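Leukotriene A-4 hydrolase (Saccharomyces cerevisiae, PDB 2XQ0) removes N-terminal residues from di- and tripeptides as a zinc aminopeptidase of the M1 family and also shows low epoxide hydrolase activity in vitro. Local coordinates at residues A[6-16]-A[425-433]; A[18-28]-A[152-163]. One frame throughout, in Å; residues are numbered along the deposited sequence.

Contact 1 of 2, residues A[6-16]-A[425-433]; sequences IEQRRPSRSPE and SLDTFQFLD
P15 lies against the start of the 425-433 segment, its CG 3.8 Å from the carbonyl O of S425, at a point where a cis peptide bond before the proline turns the 6-16 chain. Two residues on, D427 shows how one carboxylate can serve two segments of the chain. Its OD2 accepts from S14 OG at 2.8 Å on the syn lone pair and from the backbone N of E16 at 3.0 Å on the anti side, while OD1 takes the backbone N of Q430, so that D427 caps the helix that follows. With chi1 at 64° its CG stands between the backbone N and the carbonyl carbon, from where both oxygens can do this work. Replacing D427 by an alanine is likely to leave S14 OG and the E16 N-H without their shared acceptor and the helix start without its side-chain cap.

F429 follows, the broadest apolar surface of the contact. R10 lays its CA squarely over one ring face, 3.8 Å from the centroid and 8° off the normal, whereas I6 CG2 and E16 OE1 stand at the ring edge. P11 CD comes in obliquely, 3.6 Å from F429 CE2. Q430 completes the capping box by returning its OE1 to the D427 N-H, and S14 CB rests on its amide carbon. L432 CD1 meets I6 CG2. Finally the D433 carboxylate takes R10 NH1 and NH2 in a salt bridge whose individual hydrogen bonds are weak, although the planes are only 12° apart; a bend at chi3 folds the arginine back over F429 CB to reach it.

Beyond the pair, E16 OE2 bonds to H319 and R9 to E452. The N-terminal tail thus covers the start of helix 428-438, which packs against helix 451-456, while L426 pairs through its backbone with strand 312-314.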
loop_
_atom_site.group_PDB
_atom_site.type_symbol
_atom_site.label_atom_id
_atom_site.label_comp_id
_atom_site.label_asym_id
_atom_site.label_seq_id
_atom_site.Cartn_x
_atom_site.Cartn_y
_atom_site.Cartn_z
ATOM N N ILE A 6 14.708 22.811 12.318
ATOM C CA ILE A 6 13.383 22.224 12.497
ATOM C C ILE A 6 12.396 23.282 12.999
ATOM O O ILE A 6 11.395 23.577 12.343
ATOM C CB ILE A 6 13.430 21.067 13.503
ATOM C CG1 ILE A 6 14.281 19.919 12.946
ATOM C CG2 ILE A 6 12.018 20.607 13.860
ATOM C CD1 ILE A 6 13.957 19.570 11.511
ATOM N N GLU A 7 12.691 23.838 14.174
ATOM C CA GLU A 7 11.969 24.986 14.719
ATOM C C GLU A 7 11.633 25.947 13.585
ATOM O O GLU A 7 10.510 26.425 13.488
ATOM C CB GLU A 7 12.827 25.687 15.783
ATOM C CG GLU A 7 12.122 26.780 16.604
ATOM C CD GLU A 7 13.090 27.642 17.434
ATOM O OE1 GLU A 7 13.215 27.423 18.663
ATOM O OE2 GLU A 7 13.717 28.554 16.854
ATOM N N GLN A 8 12.608 26.207 12.716
ATOM C CA GLN A 8 12.454 27.160 11.614
ATOM C C GLN A 8 11.436 26.750 10.530
ATOM O O GLN A 8 10.771 27.607 9.941
ATOM C CB GLN A 8 13.810 27.428 10.955
ATOM C CG GLN A 8 14.659 28.484 11.651
ATOM C CD GLN A 8 16.054 28.594 11.057
ATOM O OE1 GLN A 8 16.459 27.763 10.241
ATOM N NE2 GLN A 8 16.799 29.617 11.471
ATOM N N ARG A 9 11.327 25.455 10.262
ATOM C CA ARG A 9 10.450 24.961 9.198
ATOM C C ARG A 9 9.029 24.730 9.682
ATOM O O ARG A 9 8.090 24.656 8.894
ATOM C CB ARG A 9 10.995 23.659 8.619
ATOM C CG ARG A 9 12.311 23.815 7.904
ATOM C CD ARG A 9 12.435 22.794 6.794
ATOM N NE ARG A 9 13.822 22.645 6.367
ATOM C CZ ARG A 9 14.206 22.544 5.101
ATOM N NH1 ARG A 9 13.299 22.580 4.130
ATOM N NH2 ARG A 9 15.498 22.410 4.812
ATOM N N ARG A 10 8.879 24.638 10.992
ATOM C CA ARG A 10 7.604 24.296 11.590
ATOM C C ARG A 10 6.599 25.423 11.437
ATOM O O ARG A 10 6.949 26.584 11.573
ATOM C CB ARG A 10 7.822 23.998 13.069
ATOM C CG ARG A 10 6.549 23.932 13.847
ATOM C CD ARG A 10 6.791 24.366 15.256
ATOM N NE ARG A 10 7.586 23.398 15.991
ATOM C CZ ARG A 10 7.087 22.295 16.530
ATOM N NH1 ARG A 10 5.800 22.007 16.397
ATOM N NH2 ARG A 10 7.878 21.476 17.197
ATOM N N PRO A 11 5.339 25.090 11.153
ATOM C CA PRO A 11 4.327 26.144 11.074
ATOM C C PRO A 11 3.984 26.680 12.462
ATOM O O PRO A 11 4.259 26.024 13.472
ATOM C CB PRO A 11 3.116 25.414 10.475
ATOM C CG PRO A 11 3.318 23.994 10.843
ATOM C CD PRO A 11 4.794 23.766 10.814
ATOM N N SER A 12 3.373 27.859 12.511
ATOM C CA SER A 12 3.055 28.503 13.781
ATOM C C SER A 12 2.020 27.670 14.539
ATOM O O SER A 12 1.905 27.747 15.771
ATOM C CB SER A 12 2.510 29.903 13.525
ATOM O OG SER A 12 1.429 29.841 12.611
ATOM N N ARG A 13 1.267 26.873 13.791
ATOM C CA ARG A 13 0.265 25.996 14.384
ATOM C C ARG A 13 0.254 24.599 13.749
ATOM O O ARG A 13 0.326 24.452 12.526
ATOM C CB ARG A 13 -1.110 26.650 14.289
ATOM C CG ARG A 13 -2.209 25.866 14.938
ATOM C CD ARG A 13 -3.479 26.689 14.984
ATOM N NE ARG A 13 -3.466 27.606 16.112
ATOM C CZ ARG A 13 -4.539 28.245 16.558
ATOM N NH1 ARG A 13 -5.711 28.066 15.958
ATOM N NH2 ARG A 13 -4.442 29.055 17.601
ATOM N N SER A 14 0.184 23.573 14.597
ATOM C CA SER A 14 0.169 22.182 14.153
ATOM C C SER A 14 -1.204 21.577 14.465
ATOM O O SER A 14 -1.872 22.033 15.380
ATOM C CB SER A 14 1.276 21.402 14.860
ATOM O OG SER A 14 2.526 21.530 14.198
ATOM N N PRO A 15 -1.647 20.561 13.692
ATOM C CA PRO A 15 -1.011 19.931 12.534
ATOM C C PRO A 15 -0.965 20.850 11.324
ATOM O O PRO A 15 -1.872 21.649 11.105
ATOM C CB PRO A 15 -1.938 18.745 12.220
ATOM C CG PRO A 15 -2.743 18.540 13.432
ATOM C CD PRO A 15 -2.904 19.887 14.044
ATOM N N GLU A 16 0.087 20.695 10.532
ATOM C CA GLU A 16 0.312 21.489 9.343
ATOM C C GLU A 16 -0.854 21.354 8.377
ATOM O O GLU A 16 -1.405 20.262 8.192
ATOM C CB GLU A 16 1.589 21.005 8.666
ATOM C CG GLU A 16 1.949 21.750 7.403
ATOM C CD GLU A 16 3.252 21.252 6.815
ATOM O OE1 GLU A 16 4.284 21.926 7.013
ATOM O OE2 GLU A 16 3.245 20.188 6.164
ATOM N N SER A 425 -4.531 12.998 14.366
ATOM C CA SER A 425 -3.647 13.126 13.211
ATOM C C SER A 425 -2.494 14.034 13.586
ATOM O O SER A 425 -2.619 14.849 14.504
ATOM C CB SER A 425 -4.422 13.706 12.028
ATOM O OG SER A 425 -5.497 12.836 11.668
ATOM N N LEU A 426 -1.362 13.909 12.902
ATOM C CA LEU A 426 -0.212 14.731 13.288
ATOM C C LEU A 426 0.791 14.952 12.173
ATOM O O LEU A 426 0.726 14.301 11.119
ATOM C CB LEU A 426 0.515 14.121 14.485
ATOM C CG LEU A 426 1.584 13.088 14.112
ATOM C CD1 LEU A 426 2.500 12.842 15.281
ATOM C CD2 LEU A 426 0.938 11.783 13.664
ATOM N N ASP A 427 1.705 15.894 12.411
ATOM C CA ASP A 427 2.780 16.166 11.472
ATOM C C ASP A 427 4.137 15.737 12.058
ATOM O O ASP A 427 4.230 15.302 13.203
ATOM C CB ASP A 427 2.751 17.632 10.973
ATOM C CG ASP A 427 2.996 18.643 12.081
ATOM O OD1 ASP A 427 3.711 18.300 13.031
ATOM O OD2 ASP A 427 2.491 19.792 11.996
ATOM N N THR A 428 5.177 15.802 11.246
ATOM C CA THR A 428 6.495 15.368 11.660
ATOM C C THR A 428 6.981 16.160 12.872
ATOM O O THR A 428 7.676 15.636 13.737
ATOM C CB THR A 428 7.469 15.628 10.522
ATOM O OG1 THR A 428 7.060 14.867 9.382
ATOM C CG2 THR A 428 8.875 15.254 10.921
ATOM N N PHE A 429 6.619 17.437 12.921
ATOM C CA PHE A 429 7.112 18.307 13.975
ATOM C C PHE A 429 6.576 17.853 15.319
ATOM O O PHE A 429 7.302 17.867 16.314
ATOM C CB PHE A 429 6.757 19.765 13.672
ATOM C CG PHE A 429 7.163 20.194 12.294
ATOM C CD1 PHE A 429 8.502 20.387 11.992
ATOM C CD2 PHE A 429 6.222 20.345 11.291
ATOM C CE1 PHE A 429 8.890 20.748 10.723
ATOM C CE2 PHE A 429 6.602 20.715 10.008
ATOM C CZ PHE A 429 7.936 20.919 9.727
ATOM N N GLN A 430 5.321 17.409 15.345
ATOM C CA GLN A 430 4.733 16.899 16.579
ATOM C C GLN A 430 5.388 15.562 16.965
ATOM O O GLN A 430 5.566 15.255 18.148
ATOM C CB GLN A 430 3.218 16.739 16.420
ATOM C CG GLN A 430 2.469 18.047 16.119
ATOM C CD GLN A 430 1.026 17.792 15.758
ATOM O OE1 GLN A 430 0.711 17.488 14.610
ATOM N NE2 GLN A 430 0.136 17.886 16.745
ATOM N N PHE A 431 5.740 14.764 15.962
ATOM C CA PHE A 431 6.482 13.530 16.206
ATOM C C PHE A 431 7.774 13.889 16.943
ATOM O O PHE A 431 8.079 13.314 17.982
ATOM C CB PHE A 431 6.785 12.798 14.892
ATOM C CG PHE A 431 7.895 11.766 15.000
ATOM C CD1 PHE A 431 7.682 10.564 15.644
ATOM C CD2 PHE A 431 9.136 12.001 14.436
ATOM C CE1 PHE A 431 8.695 9.603 15.739
ATOM C CE2 PHE A 431 10.155 11.055 14.525
ATOM C CZ PHE A 431 9.932 9.852 15.185
ATOM N N LEU A 432 8.514 14.863 16.417
ATOM C CA LEU A 432 9.803 15.247 17.016
ATOM C C LEU A 432 9.680 15.804 18.431
ATOM O O LEU A 432 10.462 15.441 19.292
ATOM C CB LEU A 432 10.559 16.244 16.132
ATOM C CG LEU A 432 10.924 15.689 14.747
ATOM C CD1 LEU A 432 11.397 16.796 13.825
ATOM C CD2 LEU A 432 11.967 14.597 14.848
ATOM N N ASP A 433 8.710 16.690 18.667
ATOM C CA ASP A 433 8.435 17.170 20.023
ATOM C C ASP A 433 8.235 16.006 20.988
ATOM O O ASP A 433 8.717 16.030 22.108
ATOM C CB ASP A 433 7.160 18.017 20.061
ATOM C CG ASP A 433 7.247 19.247 19.198
ATOM O OD1 ASP A 433 8.368 19.685 18.910
ATOM O OD2 ASP A 433 6.185 19.783 18.822
#

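Contact 2 of 2, residues A[18-28]-A[152-163]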
loop_
_atom_site.group_PDB
_atom_site.type_symbol
_atom_site.label_atom_id
_atom_site.label_comp_id
_atom_site.label_asym_id
_atom_site.label_seq_id
_atom_site.Cartn_x
_atom_site.Cartn_y
_atom_site.Cartn_z
ATOM N N ASP A 18 -3.236 20.802 5.316
ATOM C CA ASP A 18 -3.246 19.885 4.185
ATOM C C ASP A 18 -3.633 20.592 2.877
ATOM O O ASP A 18 -4.806 20.889 2.654
ATOM C CB ASP A 18 -4.260 18.762 4.472
ATOM C CG ASP A 18 -4.330 17.737 3.379
ATOM O OD1 ASP A 18 -3.653 17.911 2.337
ATOM O OD2 ASP A 18 -5.060 16.736 3.583
ATOM N N GLN A 19 -2.655 20.794 2.001
ATOM C CA GLN A 19 -2.843 21.530 0.744
ATOM C C GLN A 19 -3.557 20.732 -0.357
ATOM O O GLN A 19 -3.818 21.271 -1.438
ATOM C CB GLN A 19 -1.479 21.955 0.198
ATOM C CG GLN A 19 -0.689 22.863 1.137
ATOM C CD GLN A 19 -1.242 24.257 1.169
ATOM O OE1 GLN A 19 -1.646 24.793 0.141
ATOM N NE2 GLN A 19 -1.257 24.863 2.349
ATOM N N SER A 20 -3.845 19.455 -0.095
ATOM C CA SER A 20 -4.456 18.582 -1.103
ATOM C C SER A 20 -5.973 18.519 -0.993
ATOM O O SER A 20 -6.603 17.751 -1.718
ATOM C CB SER A 20 -3.908 17.151 -0.995
ATOM O OG SER A 20 -2.519 17.117 -1.271
ATOM N N THR A 21 -6.564 19.292 -0.082
ATOM C CA THR A 21 -8.033 19.333 0.015
ATOM C C THR A 21 -8.554 20.714 -0.371
ATOM O O THR A 21 -7.903 21.730 -0.129
ATOM C CB THR A 21 -8.553 18.963 1.417
ATOM O OG1 THR A 21 -9.981 19.038 1.441
ATOM C CG2 THR A 21 -8.021 19.903 2.457
ATOM N N LEU A 22 -9.735 20.742 -0.973
ATOM C CA LEU A 22 -10.396 21.998 -1.313
ATOM C C LEU A 22 -11.414 22.343 -0.227
ATOM O O LEU A 22 -12.114 23.353 -0.312
ATOM C CB LEU A 22 -11.097 21.864 -2.665
ATOM C CG LEU A 22 -10.173 21.554 -3.841
ATOM C CD1 LEU A 22 -10.955 21.425 -5.145
ATOM C CD2 LEU A 22 -9.103 22.624 -3.960
ATOM N N SER A 23 -11.511 21.486 0.782
ATOM C CA SER A 23 -12.522 21.646 1.824
ATOM C C SER A 23 -12.082 22.678 2.864
ATOM O O SER A 23 -10.900 23.004 2.960
ATOM C CB SER A 23 -12.818 20.313 2.506
ATOM O OG SER A 23 -11.769 19.955 3.386
ATOM N N ASN A 24 -13.024 23.216 3.633
ATOM C CA ASN A 24 -12.607 24.120 4.705
ATOM C C ASN A 24 -12.695 23.413 6.042
ATOM O O ASN A 24 -13.436 23.804 6.944
ATOM C CB ASN A 24 -13.333 25.474 4.677
ATOM C CG ASN A 24 -14.856 25.358 4.691
ATOM O OD1 ASN A 24 -15.436 24.272 4.617
ATOM N ND2 ASN A 24 -15.509 26.509 4.771
ATOM N N TYR A 25 -11.906 22.357 6.154
ATOM C CA TYR A 25 -12.023 21.439 7.271
ATOM C C TYR A 25 -11.601 22.035 8.609
ATOM O O TYR A 25 -12.066 21.589 9.659
ATOM C CB TYR A 25 -11.220 20.172 6.995
ATOM C CG TYR A 25 -9.720 20.367 7.006
ATOM C CD1 TYR A 25 -8.971 20.070 8.142
ATOM C CD2 TYR A 25 -9.052 20.865 5.891
ATOM C CE1 TYR A 25 -7.589 20.229 8.155
ATOM C CE2 TYR A 25 -7.676 21.038 5.899
ATOM C CZ TYR A 25 -6.951 20.698 7.031
ATOM O OH TYR A 25 -5.587 20.849 7.035
ATOM N N LYS A 26 -10.719 23.023 8.596
ATOM C CA LYS A 26 -10.316 23.643 9.861
ATOM C C LYS A 26 -11.496 24.364 10.526
ATOM O O LYS A 26 -11.419 24.748 11.694
ATOM C CB LYS A 26 -9.180 24.649 9.651
ATOM C CG LYS A 26 -7.868 24.080 9.148
ATOM C CD LYS A 26 -7.188 23.196 10.182
ATOM C CE LYS A 26 -5.694 23.036 9.872
ATOM N NZ LYS A 26 -5.014 22.084 10.809
ATOM N N ASP A 27 -12.583 24.563 9.782
ATOM C CA ASP A 27 -13.691 25.390 10.258
ATOM C C ASP A 27 -14.800 24.583 10.911
ATOM O O ASP A 27 -15.766 25.147 11.420
ATOM C CB ASP A 27 -14.298 26.187 9.104
ATOM C CG ASP A 27 -13.364 27.257 8.576
ATOM O OD1 ASP A 27 -12.387 27.586 9.270
ATOM O OD2 ASP A 27 -13.609 27.771 7.463
ATOM N N PHE A 28 -14.677 23.263 10.871
ATOM C CA PHE A 28 -15.724 22.389 11.374
ATOM C C PHE A 28 -15.134 21.191 12.087
ATOM O O PHE A 28 -13.998 20.797 11.824
ATOM C CB PHE A 28 -16.597 21.876 10.224
ATOM C CG PHE A 28 -17.219 22.961 9.405
ATOM C CD1 PHE A 28 -18.452 23.484 9.750
ATOM C CD2 PHE A 28 -16.570 23.459 8.284
ATOM C CE1 PHE A 28 -19.028 24.487 8.995
ATOM C CE2 PHE A 28 -17.139 24.470 7.528
ATOM C CZ PHE A 28 -18.374 24.978 7.878
ATOM N N ARG A 152 -13.100 11.386 -2.270
ATOM C CA ARG A 152 -13.944 12.448 -2.833
ATOM C C ARG A 152 -14.565 12.048 -4.182
ATOM O O ARG A 152 -15.414 12.759 -4.706
ATOM C CB ARG A 152 -13.137 13.747 -2.991
ATOM C CG ARG A 152 -12.025 13.632 -4.050
ATOM C CD ARG A 152 -11.029 14.804 -4.023
ATOM N NE ARG A 152 -10.273 14.846 -2.769
ATOM C CZ ARG A 152 -9.264 15.671 -2.492
ATOM N NH1 ARG A 152 -8.860 16.591 -3.372
ATOM N NH2 ARG A 152 -8.656 15.580 -1.314
ATOM N N SER A 153 -14.151 10.919 -4.751
ATOM C CA SER A 153 -14.767 10.473 -6.013
ATOM C C SER A 153 -15.826 9.414 -5.723
ATOM O O SER A 153 -16.542 8.945 -6.629
ATOM C CB SER A 153 -13.692 9.947 -6.967
ATOM O OG SER A 153 -14.185 9.695 -8.264
ATOM N N LEU A 154 -15.924 9.038 -4.447
ATOM C CA LEU A 154 -16.920 8.062 -3.987
ATOM C C LEU A 154 -18.062 8.745 -3.216
ATOM O O LEU A 154 -19.228 8.409 -3.402
ATOM C CB LEU A 154 -16.273 6.976 -3.117
ATOM C CG LEU A 154 -17.238 5.934 -2.551
ATOM C CD1 LEU A 154 -17.962 5.189 -3.684
ATOM C CD2 LEU A 154 -16.550 4.936 -1.618
ATOM N N PHE A 155 -17.723 9.705 -2.356
ATOM C CA PHE A 155 -18.737 10.554 -1.717
ATOM C C PHE A 155 -18.171 11.919 -1.362
ATOM O O PHE A 155 -16.982 12.054 -1.141
ATOM C CB PHE A 155 -19.335 9.888 -0.468
ATOM C CG PHE A 155 -18.331 9.585 0.613
ATOM C CD1 PHE A 155 -18.269 10.366 1.759
ATOM C CD2 PHE A 155 -17.456 8.520 0.488
ATOM C CE1 PHE A 155 -17.345 10.084 2.771
ATOM C CE2 PHE A 155 -16.524 8.233 1.489
ATOM C CZ PHE A 155 -16.469 9.020 2.632
ATOM N N PRO A 156 -19.032 12.946 -1.313
ATOM C CA PRO A 156 -18.557 14.282 -0.948
ATOM C C PRO A 156 -18.149 14.285 0.517
ATOM O O PRO A 156 -18.857 13.728 1.357
ATOM C CB PRO A 156 -19.776 15.178 -1.205
ATOM C CG PRO A 156 -20.960 14.263 -1.134
ATOM C CD PRO A 156 -20.496 12.880 -1.491
ATOM N N CYS A 157 -16.993 14.864 0.820
ATOM C CA CYS A 157 -16.488 14.801 2.177
ATOM C C CYS A 157 -15.340 15.767 2.418
ATOM O O CYS A 157 -14.873 16.462 1.512
ATOM C CB CYS A 157 -16.018 13.370 2.486
ATOM S SG CYS A 157 -14.723 12.737 1.376
ATOM N N PHE A 158 -14.889 15.824 3.661
ATOM C CA PHE A 158 -13.646 16.524 3.967
ATOM C C PHE A 158 -12.532 15.512 3.728
ATOM O O PHE A 158 -12.120 14.797 4.648
ATOM C CB PHE A 158 -13.645 16.969 5.417
ATOM C CG PHE A 158 -14.705 17.982 5.746
ATOM C CD1 PHE A 158 -14.602 19.287 5.297
ATOM C CD2 PHE A 158 -15.796 17.637 6.515
ATOM C CE1 PHE A 158 -15.568 20.229 5.610
ATOM C CE2 PHE A 158 -16.764 18.585 6.834
ATOM C CZ PHE A 158 -16.648 19.880 6.377
ATOM N N ASP A 159 -12.071 15.423 2.483
ATOM C CA ASP A 159 -11.146 14.363 2.059
ATOM C C ASP A 159 -9.696 14.683 2.423
ATOM O O ASP A 159 -8.841 14.908 1.547
ATOM C CB ASP A 159 -11.277 14.088 0.547
ATOM C CG ASP A 159 -10.561 12.814 0.112
ATOM O OD1 ASP A 159 -10.077 12.056 0.983
ATOM O OD2 ASP A 159 -10.485 12.551 -1.113
ATOM N N THR A 160 -9.422 14.684 3.725
ATOM C CA THR A 160 -8.065 14.905 4.230
ATOM C C THR A 160 -7.800 13.942 5.390
ATOM O O THR A 160 -8.706 13.611 6.151
ATOM C CB THR A 160 -7.838 16.399 4.650
ATOM O OG1 THR A 160 -6.702 16.496 5.511
ATOM C CG2 THR A 160 -9.039 16.954 5.365
ATOM N N PRO A 161 -6.558 13.460 5.513
ATOM C CA PRO A 161 -6.303 12.551 6.637
ATOM C C PRO A 161 -6.294 13.283 7.988
ATOM O O PRO A 161 -6.267 12.624 9.032
ATOM C CB PRO A 161 -4.949 11.932 6.295
ATOM C CG PRO A 161 -4.313 12.871 5.298
ATOM C CD PRO A 161 -5.464 13.467 4.522
ATOM N N SER A 162 -6.356 14.617 7.960
ATOM C CA SER A 162 -6.552 15.412 9.170
ATOM C C SER A 162 -7.944 15.261 9.768
ATOM O O SER A 162 -8.137 15.525 10.951
ATOM C CB SER A 162 -6.277 16.904 8.921
ATOM O OG SER A 162 -4.889 17.168 8.861
ATOM N N VAL A 163 -8.922 14.844 8.965
ATOM C CA VAL A 163 -10.282 14.699 9.484
ATOM C C VAL A 163 -10.617 13.235 9.725
ATOM O O VAL A 163 -10.544 12.441 8.799
ATOM C CB VAL A 163 -11.307 15.328 8.520
ATOM C CG1 VAL A 163 -12.748 15.067 8.982
ATOM C CG2 VAL A 163 -11.047 16.829 8.405
HETATM O O HOH W 1 -5.995 15.303 1.363
HETATM O O HOH W 2 -4.054 19.821 9.065
#
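D18 and T160 meet through a short hydrogen bond, T160 OG1 donating to D18 OD2 on its anti lone pair at 2.5 Å; the aspartate's CG, anti to the backbone N (chi1 -179°), carries the carboxylate across. Nearby, R152 grips a single backbone oxygen end-on: NH1 and NH2 both donate to S20 O, each at 3.0 Å, with that oxygen in the guanidinium plane. The apolar half centres on Y25. T160 CG2 sits over one face of its ring, 4.0 Å from the centroid, and V163 CG2 packs on Y25 CB at 3.6 Å. F158 offers its ring edge to S23 CB and reaches F28 CD2 with CZ.

A second shell sets these groups in place. D159 holds R152 side-on, its OD2 accepting from NE at 2.8 Å and its carbonyl O from NH2, which fixes the rotation of the guanidinium that S20 O receives. D18 OD1 takes the N-H of S20 in an Asx turn, and T160 OG1 that of S162 in an ST turn; the same hydroxyl therefore serves its own loop and the neighbouring one. Y25 OH accepts from D18 N in a nearly straight bond (173°). One water donates to both D18 OD2 and D159 O, and another joins Y25 OH, K26 NZ and S162 OG, the last also bonded to C315 O.

Further out, D70 bonds T21 OG1 and the N-H of D159, and L67 and V30 touch F158. Two irregular loops of the M1 N-terminal domain, leading into neighbouring parallel strands 28-40 and 165-172, are joined by side-chain hydrogen bonds and aromatic packing, without backbone pairing across them. P161 lies about 11 Å from the bound bestatin, side chain to ligand.

Overall arrangement
The two contacts exemplify how the start of a chain can pack on one domain and then join another's loops. Contact 1 is only partly buried and brings the N-terminal tail onto a helix within the M1 peptidase domain; contact 2 is buried and joins loops of the N-terminal domain. Their chemistry differs accordingly: a salt bridge and a helix cap beside a single phenylalanine in the first, a buried network of turns, carbonyls and waters around three aromatic rings in the second. Their centres lie 20 Å apart, yet they touch: S425 OG, probably bonding to P161 O, links the two domains, while K26 NZ, probably bonding to P15 O, ties the two N-terminal segments.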